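Local coordinates for protein cytochrome c' (Allochromatium vinosum, PDB 5GYR) that is a high-spin heme protein without a sixth heme ligand, probably active in electron transfer, its exact function unknown, at residues A[84-87]-A[88-92]. Numbering follows the deposited sequence.
Sequences VGKI and AREFV. With HEC (heme c), chain I.
Val84 O receives the NE-H of Arg89 at the edge of the guanidinium and in its plane, a weak bond of 3.4 Å. Arg89 bends back at chi3 (-62°) to make it, its CG passing 3.5 Å from Gly85 O. Gly85 is the N-cap residue of helix 86-104; its own N is hydrogen-bonded to Asp83 OD1, while its carbonyl O accepts Arg89 N at 3.1 Å, in the carbonyl plane, as the opening i to i+4 bond. One residue on, Lys86 O takes Glu90 N at 2.9 Å. The Lys86 side chain, CG anti to the backbone N (chi1 178°), runs out to chi4, where a bend carries NZ to Glu90 OE1, 2.8 Å away, on its syn side but 29° out of the carboxylate plane, in a salt bridge spanning one helical turn, between two exposed side chains. In the cytochrome c' fold, here in a domain-swapped oligomer, this first turn opens helix 86-104, which packs through Ile87 on Ser123 and Cys124 and through Phe91 on Val117 and Ala120 of helix 107-128, the helix that carries the heme cysteines; Ala50 of the second subunit also packs on Phe91. Ile87 O accepts Phe91 N at 2.8 Å. The buried Phe91 lays a ring face over the heme methyl CMC, 3.4 Å from CD2, while ring atom CE1 lies 3.5 Å from heme CAB; an alanine here would probably open a gap beside the heme and leave CMC without its aromatic cover.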
loop_
_atom_site.group_PDB
_atom_site.type_symbol
_atom_site.label_atom_id
_atom_site.label_comp_id
_atom_site.label_asym_id
_atom_site.label_seq_id
_atom_site.Cartn_x
_atom_site.Cartn_y
_atom_site.Cartn_z
ATOM N N VAL A 84 4.418 -1.373 2.080
ATOM C CA VAL A 84 5.728 -1.270 1.428
ATOM C C VAL A 84 6.818 -0.857 2.403
ATOM O O VAL A 84 7.891 -0.442 1.987
ATOM C CB VAL A 84 5.709 -0.333 0.192
ATOM C CG1 VAL A 84 4.717 -0.841 -0.844
ATOM C CG2 VAL A 84 5.392 1.110 0.579
ATOM N N GLY A 85 6.518 -0.946 3.693
ATOM C CA GLY A 85 7.461 -0.621 4.740
ATOM C C GLY A 85 8.641 -1.574 4.819
ATOM O O GLY A 85 8.653 -2.665 4.224
ATOM N N LYS A 86 9.638 -1.122 5.564
ATOM C CA LYS A 86 10.897 -1.822 5.709
ATOM C C LYS A 86 10.728 -3.237 6.248
ATOM O O LYS A 86 11.310 -4.179 5.711
ATOM C CB LYS A 86 11.784 -1.010 6.642
ATOM C CG LYS A 86 13.117 -1.613 6.956
ATOM C CD LYS A 86 13.837 -0.728 7.955
ATOM C CE LYS A 86 15.319 -1.011 7.984
ATOM N NZ LYS A 86 15.654 -2.146 8.872
ATOM N N ILE A 87 9.919 -3.383 7.289
ATOM C CA ILE A 87 9.772 -4.689 7.922
ATOM C C ILE A 87 9.040 -5.667 7.016
ATOM O O ILE A 87 9.409 -6.840 6.938
ATOM C CB ILE A 87 9.088 -4.607 9.299
ATOM C CG1 ILE A 87 9.882 -3.671 10.208
ATOM C CG2 ILE A 87 9.023 -5.991 9.923
ATOM C CD1 ILE A 87 9.226 -3.394 11.543
ATOM N N ALA A 88 8.021 -5.188 6.311
ATOM C CA ALA A 88 7.290 -6.032 5.375
ATOM C C ALA A 88 8.207 -6.542 4.268
ATOM O O ALA A 88 8.118 -7.703 3.858
ATOM C CB ALA A 88 6.132 -5.269 4.770
ATOM N N ARG A 89 9.075 -5.665 3.773
ATOM C CA ARG A 89 9.999 -6.055 2.737
ATOM C C ARG A 89 11.013 -7.056 3.278
ATOM O O ARG A 89 11.366 -8.007 2.578
ATOM C CB ARG A 89 10.654 -4.815 2.107
ATOM C CG ARG A 89 9.663 -4.062 1.226
ATOM C CD ARG A 89 10.285 -2.951 0.411
ATOM N NE ARG A 89 10.872 -1.922 1.273
ATOM C CZ ARG A 89 12.176 -1.733 1.460
ATOM N NH1 ARG A 89 13.069 -2.496 0.835
ATOM N NH2 ARG A 89 12.585 -0.764 2.275
ATOM N N GLU A 90 11.468 -6.848 4.511
ATOM C CA GLU A 90 12.364 -7.811 5.163
ATOM C C GLU A 90 11.667 -9.161 5.292
ATOM O O GLU A 90 12.257 -10.202 5.028
ATOM C CB GLU A 90 12.821 -7.331 6.540
ATOM C CG GLU A 90 13.838 -6.189 6.515
ATOM C CD GLU A 90 14.107 -5.618 7.938
ATOM O OE1 GLU A 90 14.997 -4.743 8.181
ATOM O OE2 GLU A 90 13.416 -6.079 8.869
ATOM N N PHE A 91 10.399 -9.131 5.689
ATOM C CA PHE A 91 9.633 -10.357 5.887
ATOM C C PHE A 91 9.448 -11.149 4.604
ATOM O O PHE A 91 9.667 -12.363 4.585
ATOM C CB PHE A 91 8.268 -10.021 6.492
ATOM C CG PHE A 91 7.359 -11.199 6.626
ATOM C CD1 PHE A 91 7.804 -12.361 7.240
ATOM C CD2 PHE A 91 6.073 -11.136 6.170
ATOM C CE1 PHE A 91 6.977 -13.456 7.383
ATOM C CE2 PHE A 91 5.230 -12.219 6.325
ATOM C CZ PHE A 91 5.682 -13.369 6.930
ATOM N N VAL A 92 9.044 -10.475 3.537
ATOM C CA VAL A 92 8.814 -11.164 2.267
ATOM C C VAL A 92 10.107 -11.801 1.767
ATOM O O VAL A 92 10.109 -12.943 1.336
ATOM C CB VAL A 92 8.246 -10.217 1.191
ATOM C CG1 VAL A 92 8.225 -10.886 -0.170
ATOM C CG2 VAL A 92 6.844 -9.776 1.579
HETATM FE FE HEC I . 1.836 -10.994 12.802
HETATM C CHA HEC I . -1.045 -10.538 14.543
HETATM C CHB HEC I . 1.960 -14.279 13.893
HETATM C CHC HEC I . 4.388 -11.585 10.702
HETATM C CHD HEC I . 1.829 -7.725 11.812
HETATM N NA HEC I . 0.737 -12.153 14.022
HETATM C C1A HEC I . -0.457 -11.789 14.612
HETATM C C2A HEC I . -0.992 -12.891 15.348
HETATM C C3A HEC I . -0.133 -13.933 15.158
HETATM C C4A HEC I . 0.922 -13.485 14.323
HETATM C CMA HEC I . -0.240 -15.327 15.726
HETATM C CAA HEC I . -2.287 -12.920 16.166
HETATM C CBA HEC I . -3.474 -13.193 15.219
HETATM C CGA HEC I . -4.813 -13.339 15.928
HETATM O O1A HEC I . -5.398 -14.442 15.961
HETATM O O2A HEC I . -5.369 -12.361 16.465
HETATM N NB HEC I . 3.008 -12.649 12.397
HETATM C C1B HEC I . 2.878 -13.870 12.911
HETATM C C2B HEC I . 3.862 -14.725 12.337
HETATM C C3B HEC I . 4.568 -13.970 11.433
HETATM C C4B HEC I . 3.944 -12.623 11.474
HETATM C CMB HEC I . 4.073 -16.178 12.698
HETATM C CAB HEC I . 5.639 -14.360 10.488
HETATM C CBB HEC I . 5.859 -15.620 10.100
HETATM N NC HEC I . 2.955 -9.831 11.503
HETATM C C1C HEC I . 3.948 -10.286 10.711
HETATM C C2C HEC I . 4.495 -9.227 9.964
HETATM C C3C HEC I . 3.762 -8.099 10.276
HETATM C C4C HEC I . 2.765 -8.515 11.236
HETATM C CMC HEC I . 5.672 -9.294 9.019
HETATM C CAC HEC I . 3.969 -6.733 9.725
HETATM C CBC HEC I . 4.883 -6.395 8.772
HETATM N ND HEC I . 0.720 -9.486 13.139
HETATM C C1D HEC I . 0.836 -8.235 12.636
HETATM C C2D HEC I . -0.267 -7.378 13.072
HETATM C C3D HEC I . -1.062 -8.159 13.819
HETATM C C4D HEC I . -0.449 -9.493 13.826
HETATM C CMD HEC I . -0.495 -5.913 12.777
HETATM C CAD HEC I . -2.362 -7.741 14.469
HETATM C CBD HEC I . -3.522 -8.143 13.527
HETATM C CGD HEC I . -4.894 -7.721 14.035
HETATM O O1D HEC I . -5.757 -7.188 13.280
HETATM O O2D HEC I . -5.225 -7.909 15.230
#